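PDB 5E2F: beta-lactamase YbxI from Bacillus subtilis, which probably hydrolyses the beta-lactam ring of beta-lactam antibiotics, as a class D serine beta-lactamase related to penicillin-binding proteins. Local coordinates for residues M40-E45 with V259-K264; D44-T49 with F243-D248; T180-L185 with V231-T236; H34-K39 with K60-V65. One frame throughout, in Å; residues are numbered along the deposited sequence.

Interaction 1 of 4, residues M40-E45 with V259-K264; sequences MNVDDE and VDILKK. With CA (calcium ion), chain C.
Lys264 leaves helix 251-264 with CG anti to its backbone N (chi1 175°) and stays extended to its amine. Glu45 instead bends back at chi2 (67°), and its carboxylate turns to meet that amine. Lys264 NZ lies 2.8 Å from Glu45 OE1, on the syn side, in a salt bridge. A weak bond of 3.0 Å runs from Lys264 NZ to Glu45 OE2. Lys264 NZ also donates to Asn41 O at 3.3 Å. In the apolar part of the contact, Ile261 crosses Val42 and selenomethionine Met40 at about a right angle. Its CG2 meets Val42 CG1, and Ile261 CG1 packs on Glu45 CB at 3.6 Å. Glu45 OE2 binds a calcium ion at 2.3 Å, and Asp44 OD2 binds it at 2.4 Å. Asp260 joins in the second shell: its two carboxylate oxygens accept from two of the metal's waters. Three acidic side chains therefore gather round one calcium ion, whose charge, with that of Lys264, would offset their mutual repulsion.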
loop_
_atom_site.group_PDB
_atom_site.type_symbol
_atom_site.label_atom_id
_atom_site.label_comp_id
_atom_site.label_asym_id
_atom_site.label_seq_id
_atom_site.Cartn_x
_atom_site.Cartn_y
_atom_site.Cartn_z
HETATM N N MSE A 40 1.793 -22.915 4.450
HETATM C CA MSE A 40 0.446 -22.371 4.348
HETATM C C MSE A 40 -0.250 -22.787 3.068
HETATM O O MSE A 40 0.380 -23.183 2.079
HETATM C CB MSE A 40 0.542 -20.847 4.308
HETATM C CG MSE A 40 0.881 -20.197 5.611
HETATM SE SE MSE A 40 1.172 -18.298 5.235
HETATM C CE MSE A 40 -0.639 -17.768 4.991
ATOM N N ASN A 41 -1.569 -22.649 3.078
ATOM C CA ASN A 41 -2.386 -22.799 1.882
ATOM C C ASN A 41 -3.505 -21.769 1.959
ATOM O O ASN A 41 -4.201 -21.684 2.976
ATOM C CB ASN A 41 -2.971 -24.217 1.757
ATOM C CG ASN A 41 -3.622 -24.441 0.401
ATOM O OD1 ASN A 41 -4.730 -23.964 0.149
ATOM N ND2 ASN A 41 -2.929 -25.151 -0.489
ATOM N N VAL A 42 -3.701 -21.016 0.875
ATOM C CA VAL A 42 -4.724 -19.969 0.850
ATOM C C VAL A 42 -5.673 -20.112 -0.333
ATOM O O VAL A 42 -6.409 -19.173 -0.665
ATOM C CB VAL A 42 -4.110 -18.547 0.892
ATOM C CG1 VAL A 42 -3.244 -18.371 2.126
ATOM C CG2 VAL A 42 -3.310 -18.279 -0.370
ATOM N N ASP A 43 -5.704 -21.288 -0.967
ATOM C CA ASP A 43 -6.547 -21.462 -2.149
ATOM C C ASP A 43 -7.986 -21.059 -1.852
ATOM O O ASP A 43 -8.624 -20.362 -2.650
ATOM C CB ASP A 43 -6.567 -22.927 -2.596
ATOM C CG ASP A 43 -5.304 -23.381 -3.276
ATOM O OD1 ASP A 43 -4.282 -22.666 -3.269
ATOM O OD2 ASP A 43 -5.348 -24.516 -3.814
ATOM N N ASP A 44 -8.526 -21.524 -0.719
ATOM C CA ASP A 44 -9.949 -21.308 -0.458
ATOM C C ASP A 44 -10.257 -19.828 -0.306
ATOM O O ASP A 44 -11.347 -19.380 -0.662
ATOM C CB ASP A 44 -10.361 -22.039 0.815
ATOM C CG ASP A 44 -11.827 -21.949 1.078
ATOM O OD1 ASP A 44 -12.606 -22.237 0.141
ATOM O OD2 ASP A 44 -12.191 -21.596 2.222
ATOM N N GLU A 45 -9.318 -19.055 0.228
ATOM C CA GLU A 45 -9.569 -17.644 0.485
ATOM C C GLU A 45 -9.650 -16.862 -0.808
ATOM O O GLU A 45 -10.225 -15.767 -0.816
ATOM C CB GLU A 45 -8.528 -17.072 1.463
ATOM C CG GLU A 45 -8.705 -17.657 2.907
ATOM C CD GLU A 45 -8.390 -19.128 3.014
ATOM O OE1 GLU A 45 -7.248 -19.518 2.702
ATOM O OE2 GLU A 45 -9.286 -19.920 3.400
ATOM N N VAL A 259 -7.664 -10.278 5.300
ATOM C CA VAL A 259 -8.110 -10.442 6.677
ATOM C C VAL A 259 -8.533 -11.877 6.921
ATOM O O VAL A 259 -8.251 -12.446 7.983
ATOM C CB VAL A 259 -9.219 -9.422 6.994
ATOM C CG1 VAL A 259 -9.927 -9.756 8.318
ATOM C CG2 VAL A 259 -8.614 -8.017 7.030
ATOM N N ASP A 260 -9.219 -12.486 5.945
ATOM C CA ASP A 260 -9.599 -13.895 6.064
ATOM C C ASP A 260 -8.350 -14.765 6.274
ATOM O O ASP A 260 -8.296 -15.582 7.201
ATOM C CB ASP A 260 -10.355 -14.269 4.779
ATOM C CG ASP A 260 -11.004 -15.645 4.802
ATOM O OD1 ASP A 260 -10.879 -16.399 5.776
ATOM O OD2 ASP A 260 -11.645 -16.000 3.776
ATOM N N ILE A 261 -7.320 -14.584 5.439
ATOM C CA ILE A 261 -6.083 -15.356 5.570
ATOM C C ILE A 261 -5.429 -15.111 6.923
ATOM O O ILE A 261 -4.971 -16.044 7.589
ATOM C CB ILE A 261 -5.110 -15.022 4.418
ATOM C CG1 ILE A 261 -5.683 -15.465 3.071
ATOM C CG2 ILE A 261 -3.747 -15.658 4.705
ATOM C CD1 ILE A 261 -4.954 -14.871 1.851
ATOM N N LEU A 262 -5.322 -13.836 7.323
ATOM C CA LEU A 262 -4.628 -13.506 8.567
ATOM C C LEU A 262 -5.359 -14.062 9.778
ATOM O O LEU A 262 -4.711 -14.436 10.770
ATOM C CB LEU A 262 -4.389 -11.995 8.681
ATOM C CG LEU A 262 -3.468 -11.391 7.616
ATOM C CD1 LEU A 262 -3.321 -9.889 7.826
ATOM C CD2 LEU A 262 -2.091 -12.081 7.557
ATOM N N LYS A 263 -6.694 -14.148 9.718
ATOM C CA LYS A 263 -7.424 -14.816 10.800
ATOM C C LYS A 263 -7.214 -16.324 10.744
ATOM O O LYS A 263 -7.042 -16.976 11.783
ATOM C CB LYS A 263 -8.926 -14.500 10.724
ATOM C CG LYS A 263 -9.277 -13.079 11.165
ATOM C CD LYS A 263 -10.754 -12.786 10.916
ATOM C CE LYS A 263 -11.109 -11.406 11.407
ATOM N NZ LYS A 263 -12.546 -11.138 11.094
ATOM N N LYS A 264 -7.270 -16.899 9.542
ATOM C CA LYS A 264 -7.113 -18.343 9.367
ATOM C C LYS A 264 -5.796 -18.813 9.960
ATOM O O LYS A 264 -5.719 -19.920 10.505
ATOM C CB LYS A 264 -7.163 -18.682 7.872
ATOM C CG LYS A 264 -6.905 -20.145 7.510
ATOM C CD LYS A 264 -7.181 -20.351 6.038
ATOM C CE LYS A 264 -6.895 -21.795 5.588
ATOM N NZ LYS A 264 -7.233 -21.951 4.145
HETATM CA CA CA C . -11.383 -20.454 4.181
HETATM O O HOH W 1 -11.667 -14.659 1.290
HETATM O O HOH W 2 -10.913 -19.172 5.969
HETATM O O HOH W 3 -12.357 -18.533 3.171
HETATM O O HOH W 4 -13.346 -21.084 5.176
#

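Interaction 2 of 4, residues D44-T49 with F243-D248; sequences DEFKDT and FVTNVD. With CA (calcium ion), chain C; CA (calcium ion), chain D.
Phe46 and Thr49, the two ends of a type II beta turn, pack against strand 239-247 of the central antiparallel sheet of the penicillin-binding protein fold. The turn is closed by Thr49 N bonding to Phe46 O at 2.9 Å. The Phe46 CB does not aim at the strand; with CG anti to the carbonyl carbon (chi1 -79°), the far end of the ring comes nearer and makes the contact. Phe46 CE1 has Val247 CG1 at the ring edge, near its plane, 3.8 Å away. Phe46 CZ reaches Thr245 CG2 at 4.2 Å, the two side chains sliding past each other in opposite directions. The Phe46 ring also stacks with Tyr66 and touches Phe53, so it sits in an aromatic cluster beside the sheet. Thr49 covers the end of the strand. Its CG2 is anti to the backbone N (chi1 -55° for OG1), and Thr49 CG2 meets Val247 CB at 3.7 Å. Beyond the contact, Asp48 O binds a second calcium ion at 2.4 Å.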
loop_
_atom_site.group_PDB
_atom_site.type_symbol
_atom_site.label_atom_id
_atom_site.label_comp_id
_atom_site.label_asym_id
_atom_site.label_seq_id
_atom_site.Cartn_x
_atom_site.Cartn_y
_atom_site.Cartn_z
ATOM N N ASP A 44 -8.526 -21.524 -0.719
ATOM C CA ASP A 44 -9.949 -21.308 -0.458
ATOM C C ASP A 44 -10.257 -19.828 -0.306
ATOM O O ASP A 44 -11.347 -19.380 -0.662
ATOM C CB ASP A 44 -10.361 -22.039 0.815
ATOM C CG ASP A 44 -11.827 -21.949 1.078
ATOM O OD1 ASP A 44 -12.606 -22.237 0.141
ATOM O OD2 ASP A 44 -12.191 -21.596 2.222
ATOM N N GLU A 45 -9.318 -19.055 0.228
ATOM C CA GLU A 45 -9.569 -17.644 0.485
ATOM C C GLU A 45 -9.650 -16.862 -0.808
ATOM O O GLU A 45 -10.225 -15.767 -0.816
ATOM C CB GLU A 45 -8.528 -17.072 1.463
ATOM C CG GLU A 45 -8.705 -17.657 2.907
ATOM C CD GLU A 45 -8.390 -19.128 3.014
ATOM O OE1 GLU A 45 -7.248 -19.518 2.702
ATOM O OE2 GLU A 45 -9.286 -19.920 3.400
ATOM N N PHE A 46 -9.118 -17.418 -1.903
ATOM C CA PHE A 46 -9.212 -16.830 -3.235
ATOM C C PHE A 46 -10.362 -17.397 -4.056
ATOM O O PHE A 46 -10.390 -17.208 -5.283
ATOM C CB PHE A 46 -7.879 -16.950 -3.984
ATOM C CG PHE A 46 -6.872 -15.913 -3.564
ATOM C CD1 PHE A 46 -6.777 -14.689 -4.220
ATOM C CD2 PHE A 46 -6.029 -16.172 -2.488
ATOM C CE1 PHE A 46 -5.852 -13.756 -3.809
ATOM C CE2 PHE A 46 -5.122 -15.229 -2.067
ATOM C CZ PHE A 46 -5.041 -14.010 -2.721
ATOM N N LYS A 47 -11.301 -18.091 -3.412
ATOM C CA LYS A 47 -12.501 -18.561 -4.102
ATOM C C LYS A 47 -13.063 -17.493 -5.036
ATOM O O LYS A 47 -13.274 -16.337 -4.644
ATOM C CB LYS A 47 -13.567 -18.948 -3.078
ATOM C CG LYS A 47 -14.848 -19.410 -3.722
ATOM C CD LYS A 47 -15.685 -20.147 -2.709
ATOM C CE LYS A 47 -16.443 -19.188 -1.828
ATOM N NZ LYS A 47 -17.790 -18.939 -2.408
ATOM N N ASP A 48 -13.297 -17.898 -6.283
ATOM C CA ASP A 48 -13.933 -17.073 -7.304
ATOM C C ASP A 48 -13.111 -15.855 -7.689
ATOM O O ASP A 48 -13.641 -14.930 -8.313
ATOM C CB ASP A 48 -15.354 -16.642 -6.914
ATOM C CG ASP A 48 -16.301 -17.815 -6.769
ATOM O OD1 ASP A 48 -16.127 -18.811 -7.509
ATOM O OD2 ASP A 48 -17.219 -17.745 -5.919
ATOM N N THR A 49 -11.827 -15.816 -7.343
ATOM C CA THR A 49 -11.002 -14.644 -7.648
ATOM C C THR A 49 -9.684 -15.098 -8.257
ATOM O O THR A 49 -9.112 -16.112 -7.845
ATOM C CB THR A 49 -10.711 -13.827 -6.353
ATOM O OG1 THR A 49 -11.943 -13.475 -5.715
ATOM C CG2 THR A 49 -9.964 -12.558 -6.634
ATOM N N PHE A 243 2.712 -8.350 3.999
ATOM C CA PHE A 243 1.826 -9.035 3.068
ATOM C C PHE A 243 1.538 -8.180 1.844
ATOM O O PHE A 243 1.547 -6.941 1.895
ATOM C CB PHE A 243 0.487 -9.470 3.697
ATOM C CG PHE A 243 -0.294 -8.324 4.242
ATOM C CD1 PHE A 243 -1.091 -7.536 3.413
ATOM C CD2 PHE A 243 -0.230 -8.021 5.590
ATOM C CE1 PHE A 243 -1.768 -6.442 3.899
ATOM C CE2 PHE A 243 -0.925 -6.922 6.091
ATOM C CZ PHE A 243 -1.696 -6.145 5.245
ATOM N N VAL A 244 1.280 -8.858 0.733
ATOM C CA VAL A 244 0.790 -8.219 -0.483
ATOM C C VAL A 244 -0.311 -9.099 -1.054
ATOM O O VAL A 244 -0.089 -10.289 -1.313
ATOM C CB VAL A 244 1.905 -8.022 -1.528
ATOM C CG1 VAL A 244 1.315 -7.583 -2.893
ATOM C CG2 VAL A 244 2.949 -7.020 -1.037
ATOM N N THR A 245 -1.490 -8.510 -1.276
ATOM C CA THR A 245 -2.596 -9.199 -1.945
ATOM C C THR A 245 -2.953 -8.405 -3.194
ATOM O O THR A 245 -3.060 -7.176 -3.149
ATOM C CB THR A 245 -3.806 -9.273 -1.025
ATOM O OG1 THR A 245 -3.402 -10.007 0.126
ATOM C CG2 THR A 245 -4.999 -9.982 -1.703
ATOM N N ASN A 246 -3.127 -9.095 -4.311
ATOM C CA ASN A 246 -3.431 -8.441 -5.577
ATOM C C ASN A 246 -4.441 -9.323 -6.296
ATOM O O ASN A 246 -4.271 -10.546 -6.326
ATOM C CB ASN A 246 -2.114 -8.251 -6.352
ATOM C CG ASN A 246 -2.315 -8.029 -7.826
ATOM O OD1 ASN A 246 -2.172 -8.975 -8.602
ATOM N ND2 ASN A 246 -2.628 -6.794 -8.231
ATOM N N VAL A 247 -5.501 -8.726 -6.853
ATOM C CA VAL A 247 -6.626 -9.507 -7.368
ATOM C C VAL A 247 -7.268 -8.803 -8.555
ATOM O O VAL A 247 -7.166 -7.591 -8.715
ATOM C CB VAL A 247 -7.739 -9.681 -6.304
ATOM C CG1 VAL A 247 -7.284 -10.530 -5.173
ATOM C CG2 VAL A 247 -8.266 -8.331 -5.791
ATOM N N ASP A 248 -8.024 -9.583 -9.337
ATOM C CA ASP A 248 -8.852 -9.068 -10.428
ATOM C C ASP A 248 -10.213 -8.604 -9.917
ATOM O O ASP A 248 -11.260 -8.975 -10.456
ATOM C CB ASP A 248 -9.020 -10.150 -11.502
ATOM C CG ASP A 248 -9.888 -11.320 -11.042
ATOM O OD1 ASP A 248 -9.997 -11.567 -9.821
ATOM O OD2 ASP A 248 -10.456 -11.994 -11.926
HETATM CA CA CA C . -11.383 -20.454 4.181
HETATM CA CA CA D . -14.352 -13.425 -9.989
HETATM O O HOH W 5 -12.934 -11.823 -9.041
HETATM O O HOH W 2 -10.913 -19.172 5.969
HETATM O O HOH W 4 -13.346 -21.084 5.176
HETATM O O HOH W 3 -12.357 -18.533 3.171
HETATM O O HOH W 6 -15.657 -12.785 -8.103
#

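Interaction 3 of 4, residues T180-L185 with V231-T236; sequences TFLEKL and VGFIKT
Leu182 and Phe233 make the largest part of this buried contact between helix 175-186 and strand 228-236. Leu182 O lies 3.1 Å from Phe233 CE1, at the ring edge and near its plane. Leu182 CB is 3.9 Å from Phe233 CE1. Leu185 has CG anti to the backbone N (chi1 175°), which sends its CD2 to the ring edge. The Leu185 and Phe233 side chains cross at about a right angle, with Leu185 CD2 3.8 Å from Phe233 CZ. The ring thus turns its edge, not a face, to the helix. Two residues earlier on the strand, Leu182 CD1 presses on Val231 CB at 3.5 Å and also touches Val231 CG2. Gly232, between Val231 and Phe233, brings only backbone to the helix; Leu182 CD1 is 3.8 Å from Gly232 N. Outside this shell, Leu182 also touches Val242 and Val231 touches Val244, both on strand 239-247. Leu185 packs on Met197 and Leu190, and Phe233 on Lys201 of helix 194-203. The axes of segments 180-185 and 231-236 pass 9.0 Å apart at 41°. Such a helix laid over one face of an antiparallel sheet belongs to the alpha/beta architecture shared by serine beta-lactamases and penicillin-binding proteins.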
loop_
_atom_site.group_PDB
_atom_site.type_symbol
_atom_site.label_atom_id
_atom_site.label_comp_id
_atom_site.label_asym_id
_atom_site.label_seq_id
_atom_site.Cartn_x
_atom_site.Cartn_y
_atom_site.Cartn_z
ATOM N N THR A 180 9.058 -6.376 -1.646
ATOM C CA THR A 180 10.441 -5.980 -1.371
ATOM C C THR A 180 10.495 -4.567 -0.812
ATOM O O THR A 180 11.236 -4.287 0.136
ATOM C CB THR A 180 11.245 -6.086 -2.666
ATOM O OG1 THR A 180 11.284 -7.472 -3.049
ATOM C CG2 THR A 180 12.648 -5.507 -2.507
ATOM N N PHE A 181 9.720 -3.666 -1.396
ATOM C CA PHE A 181 9.679 -2.293 -0.916
ATOM C C PHE A 181 9.134 -2.219 0.510
ATOM O O PHE A 181 9.699 -1.538 1.373
ATOM C CB PHE A 181 8.804 -1.467 -1.860
ATOM C CG PHE A 181 8.614 -0.065 -1.399
ATOM C CD1 PHE A 181 9.583 0.889 -1.623
ATOM C CD2 PHE A 181 7.492 0.285 -0.690
ATOM C CE1 PHE A 181 9.424 2.179 -1.171
ATOM C CE2 PHE A 181 7.323 1.592 -0.222
ATOM C CZ PHE A 181 8.295 2.528 -0.468
ATOM N N LEU A 182 8.034 -2.929 0.773
ATOM C CA LEU A 182 7.398 -2.856 2.085
ATOM C C LEU A 182 8.237 -3.518 3.166
ATOM O O LEU A 182 8.207 -3.079 4.325
ATOM C CB LEU A 182 5.988 -3.450 2.023
ATOM C CG LEU A 182 5.023 -2.613 1.187
ATOM C CD1 LEU A 182 3.761 -3.429 0.922
ATOM C CD2 LEU A 182 4.671 -1.309 1.946
ATOM N N GLU A 183 9.013 -4.553 2.824
ATOM C CA GLU A 183 9.915 -5.112 3.825
ATOM C C GLU A 183 10.944 -4.082 4.252
ATOM O O GLU A 183 11.247 -3.948 5.446
ATOM C CB GLU A 183 10.624 -6.366 3.303
ATOM C CG GLU A 183 11.716 -6.852 4.273
ATOM C CD GLU A 183 12.631 -7.947 3.709
ATOM O OE1 GLU A 183 12.769 -8.057 2.467
ATOM O OE2 GLU A 183 13.222 -8.696 4.515
ATOM N N LYS A 184 11.474 -3.326 3.288
ATOM C CA LYS A 184 12.424 -2.280 3.634
ATOM C C LYS A 184 11.770 -1.196 4.481
ATOM O O LYS A 184 12.403 -0.643 5.382
ATOM C CB LYS A 184 13.046 -1.699 2.371
ATOM C CG LYS A 184 14.023 -2.655 1.695
ATOM C CD LYS A 184 14.712 -2.049 0.484
ATOM C CE LYS A 184 13.791 -1.979 -0.713
ATOM N NZ LYS A 184 14.575 -1.727 -1.969
ATOM N N LEU A 185 10.502 -0.879 4.223
ATOM C CA LEU A 185 9.807 0.072 5.098
ATOM C C LEU A 185 9.613 -0.492 6.508
ATOM O O LEU A 185 9.859 0.215 7.499
ATOM C CB LEU A 185 8.460 0.485 4.483
ATOM C CG LEU A 185 7.552 1.381 5.318
ATOM C CD1 LEU A 185 8.221 2.710 5.671
ATOM C CD2 LEU A 185 6.267 1.630 4.538
ATOM N N VAL A 231 -1.921 -4.024 0.693
ATOM C CA VAL A 231 -0.504 -4.275 0.966
ATOM C C VAL A 231 -0.178 -3.691 2.324
ATOM O O VAL A 231 -0.723 -2.661 2.713
ATOM C CB VAL A 231 0.402 -3.686 -0.147
ATOM C CG1 VAL A 231 -0.035 -4.204 -1.515
ATOM C CG2 VAL A 231 0.420 -2.164 -0.152
ATOM N N GLY A 232 0.720 -4.331 3.056
ATOM C CA GLY A 232 1.006 -3.788 4.376
ATOM C C GLY A 232 1.752 -4.773 5.253
ATOM O O GLY A 232 2.566 -5.583 4.766
ATOM N N PHE A 233 1.469 -4.677 6.556
ATOM C CA PHE A 233 2.189 -5.451 7.552
ATOM C C PHE A 233 1.246 -5.778 8.685
ATOM O O PHE A 233 0.306 -5.037 8.967
ATOM C CB PHE A 233 3.234 -4.617 8.344
ATOM C CG PHE A 233 3.964 -3.591 7.553
ATOM C CD1 PHE A 233 4.865 -3.994 6.626
ATOM C CD2 PHE A 233 3.744 -2.223 7.728
ATOM C CE1 PHE A 233 5.534 -3.128 5.874
ATOM C CE2 PHE A 233 4.450 -1.295 6.923
ATOM C CZ PHE A 233 5.325 -1.786 5.990
ATOM N N ILE A 234 1.525 -6.865 9.371
ATOM C CA ILE A 234 0.841 -7.138 10.618
ATOM C C ILE A 234 1.893 -7.391 11.681
ATOM O O ILE A 234 2.828 -8.178 11.464
ATOM C CB ILE A 234 -0.181 -8.277 10.508
ATOM C CG1 ILE A 234 -0.834 -8.489 11.875
ATOM C CG2 ILE A 234 0.446 -9.559 9.941
ATOM C CD1 ILE A 234 -2.175 -9.083 11.821
ATOM N N LYS A 235 1.767 -6.697 12.801
ATOM C CA LYS A 235 2.664 -6.866 13.927
ATOM C C LYS A 235 1.918 -7.634 15.003
ATOM O O LYS A 235 0.802 -7.254 15.371
ATOM C CB LYS A 235 3.084 -5.502 14.465
ATOM C CG LYS A 235 3.963 -5.559 15.695
ATOM C CD LYS A 235 4.323 -4.135 16.138
ATOM C CE LYS A 235 5.138 -4.120 17.426
ATOM N NZ LYS A 235 6.476 -4.758 17.261
ATOM N N THR A 236 2.524 -8.714 15.488
ATOM C CA THR A 236 1.992 -9.493 16.586
ATOM C C THR A 236 3.019 -9.483 17.708
ATOM O O THR A 236 4.121 -8.941 17.568
ATOM C CB THR A 236 1.760 -10.950 16.168
ATOM O OG1 THR A 236 3.032 -11.586 15.995
ATOM C CG2 THR A 236 0.937 -11.045 14.880
#

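Interaction 4 of 4, residues H34-K39 with K60-V65; sequences HLNVSK and KDQTFV
Asn36 and Gln62 meet through their amides, the side chains crossing at about a right angle and the amide planes 63° apart. Gln62 NE2 donates to Asn36 OD1 at 3.2 Å, tilted from the carbonyl plane. That oxygen accepts two more bonds. Ser38 OG donates to Asn36 OD1 at 2.7 Å from above the carbonyl plane, and Ser38 N donates to Asn36 OD1 at 3.0 Å. The bond from Ser38 N makes an Asx turn, which holds the Asn36 side-chain oxygen where Gln62 NE2 can donate to it. A water lies between Gln62 OE1 and Val37 N; it accepts from Val37 N and is within bonding distance of Gln62 OE1. Gln62 opens edge strand 62-66 of the sheet, and with Asp61 it faces Asp57 in a G1 beta bulge. Val37 points at this strand. Val37 CG2 comes within 3.8 Å of Gln62 CB, and Val37 CB lies 4.0 Å from Phe64 CB. Val37 also touches Leu55 on the neighbouring strand 51-57. Lys60 stays extended beyond CG, and Lys60 NZ donates to Leu35 O at 2.7 Å from above the carbonyl plane. The Lys60 chain crosses the His34 side chain on the way, with Lys60 CE 3.3 Å from His34 CE1.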
loop_
_atom_site.group_PDB
_atom_site.type_symbol
_atom_site.label_atom_id
_atom_site.label_comp_id
_atom_site.label_asym_id
_atom_site.label_seq_id
_atom_site.Cartn_x
_atom_site.Cartn_y
_atom_site.Cartn_z
ATOM N N HIS A 34 2.779 -21.123 16.413
ATOM C CA HIS A 34 4.065 -20.791 15.812
ATOM C C HIS A 34 4.017 -21.050 14.310
ATOM O O HIS A 34 4.315 -22.141 13.834
ATOM C CB HIS A 34 5.170 -21.619 16.446
ATOM C CG HIS A 34 6.500 -20.935 16.457
ATOM N ND1 HIS A 34 7.450 -21.141 15.482
ATOM C CD2 HIS A 34 7.040 -20.050 17.329
ATOM C CE1 HIS A 34 8.520 -20.416 15.754
ATOM N NE2 HIS A 34 8.296 -19.741 16.866
ATOM N N LEU A 35 3.630 -20.029 13.564
ATOM C CA LEU A 35 3.322 -20.210 12.155
ATOM C C LEU A 35 4.601 -20.407 11.349
ATOM O O LEU A 35 5.567 -19.661 11.521
ATOM C CB LEU A 35 2.572 -18.976 11.677
ATOM C CG LEU A 35 2.300 -18.846 10.192
ATOM C CD1 LEU A 35 1.378 -19.952 9.696
ATOM C CD2 LEU A 35 1.737 -17.430 9.922
ATOM N N ASN A 36 4.613 -21.425 10.479
ATOM C CA ASN A 36 5.646 -21.591 9.459
ATOM C C ASN A 36 4.985 -21.254 8.130
ATOM O O ASN A 36 4.204 -22.053 7.595
ATOM C CB ASN A 36 6.197 -23.018 9.463
ATOM C CG ASN A 36 7.277 -23.226 8.443
ATOM O OD1 ASN A 36 7.416 -22.452 7.501
ATOM N ND2 ASN A 36 8.065 -24.282 8.628
ATOM N N VAL A 37 5.311 -20.079 7.595
ATOM C CA VAL A 37 4.598 -19.615 6.406
ATOM C C VAL A 37 4.830 -20.509 5.207
ATOM O O VAL A 37 3.997 -20.544 4.295
ATOM C CB VAL A 37 4.903 -18.142 6.050
ATOM C CG1 VAL A 37 4.565 -17.217 7.204
ATOM C CG2 VAL A 37 6.371 -17.943 5.545
ATOM N N SER A 38 5.950 -21.239 5.174
ATOM C CA SER A 38 6.204 -22.127 4.047
ATOM C C SER A 38 5.186 -23.252 3.943
ATOM O O SER A 38 5.110 -23.897 2.890
ATOM C CB SER A 38 7.620 -22.720 4.103
ATOM O OG SER A 38 7.722 -23.676 5.148
ATOM N N LYS A 39 4.392 -23.496 4.985
ATOM C CA LYS A 39 3.456 -24.613 4.998
ATOM C C LYS A 39 2.016 -24.167 4.805
ATOM O O LYS A 39 1.099 -24.973 4.957
ATOM C CB LYS A 39 3.605 -25.392 6.295
ATOM C CG LYS A 39 4.968 -26.058 6.391
ATOM C CD LYS A 39 5.072 -26.969 7.580
ATOM C CE LYS A 39 6.394 -27.720 7.545
ATOM N NZ LYS A 39 6.794 -28.252 8.880
ATOM N N LYS A 60 11.699 -14.855 10.915
ATOM C CA LYS A 60 12.264 -16.084 10.376
ATOM C C LYS A 60 12.836 -15.902 8.982
ATOM O O LYS A 60 13.488 -16.817 8.475
ATOM C CB LYS A 60 11.214 -17.199 10.359
ATOM C CG LYS A 60 10.619 -17.569 11.732
ATOM C CD LYS A 60 9.799 -18.856 11.603
ATOM C CE LYS A 60 8.889 -19.132 12.784
ATOM N NZ LYS A 60 8.010 -20.354 12.554
ATOM N N ASP A 61 12.601 -14.752 8.354
ATOM C CA ASP A 61 13.022 -14.487 6.981
ATOM C C ASP A 61 12.577 -15.598 6.032
ATOM O O ASP A 61 13.392 -16.269 5.401
ATOM C CB ASP A 61 14.531 -14.257 6.873
ATOM C CG ASP A 61 14.941 -13.748 5.500
ATOM O OD1 ASP A 61 14.104 -13.103 4.829
ATOM O OD2 ASP A 61 16.091 -13.985 5.085
ATOM N N GLN A 62 11.260 -15.786 5.956
ATOM C CA GLN A 62 10.675 -16.805 5.104
ATOM C C GLN A 62 9.483 -16.199 4.399
ATOM O O GLN A 62 8.741 -15.426 5.000
ATOM C CB GLN A 62 10.119 -17.962 5.920
ATOM C CG GLN A 62 11.090 -18.961 6.383
ATOM C CD GLN A 62 10.354 -20.091 7.018
ATOM O OE1 GLN A 62 10.018 -20.015 8.191
ATOM N NE2 GLN A 62 10.082 -21.157 6.243
ATOM N N THR A 63 9.281 -16.583 3.150
ATOM C CA THR A 63 8.221 -16.007 2.324
ATOM C C THR A 63 7.354 -17.098 1.707
ATOM O O THR A 63 7.868 -18.022 1.066
ATOM C CB THR A 63 8.825 -15.161 1.209
ATOM O OG1 THR A 63 9.661 -14.167 1.799
ATOM C CG2 THR A 63 7.726 -14.501 0.387
ATOM N N PHE A 64 6.047 -16.955 1.866
ATOM C CA PHE A 64 5.049 -17.770 1.198
ATOM C C PHE A 64 4.491 -17.003 0.002
ATOM O O PHE A 64 4.164 -15.819 0.120
ATOM C CB PHE A 64 3.893 -18.096 2.159
ATOM C CG PHE A 64 2.726 -18.749 1.467
ATOM C CD1 PHE A 64 2.790 -20.078 1.070
ATOM C CD2 PHE A 64 1.586 -18.014 1.161
ATOM C CE1 PHE A 64 1.723 -20.670 0.408
ATOM C CE2 PHE A 64 0.511 -18.607 0.496
ATOM C CZ PHE A 64 0.579 -19.939 0.118
ATOM N N VAL A 65 4.346 -17.681 -1.142
ATOM C CA VAL A 65 3.732 -17.079 -2.331
ATOM C C VAL A 65 2.653 -18.005 -2.880
ATOM O O VAL A 65 2.904 -19.188 -3.124
ATOM C CB VAL A 65 4.763 -16.772 -3.433
ATOM C CG1 VAL A 65 4.049 -16.137 -4.645
ATOM C CG2 VAL A 65 5.872 -15.853 -2.886
HETATM O O HOH W 7 7.553 -18.732 8.794
#

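How the interactions relate
From the N terminus, residues 34-39 first meet strand 62-66, the edge of the sheet, so interaction 4 closes a short loop round strand 51-57. Residues 40-45 then pair with the C-terminal helix 251-264 in interaction 1, which crosses interaction 4 along the chain. Interaction 2 starts from the same N-terminal stretch, sharing Asp44 and Glu45, and ends on strand 239-247; it also crosses interaction 4. Interaction 3 is nested inside the loops closed by interactions 1 and 2, and joins helix 175-186 to strand 228-236. Phe243 N probably bonds to Gly232 O, linking interactions 2 and 3, while Met40 packing on Phe64 links 1 and 4.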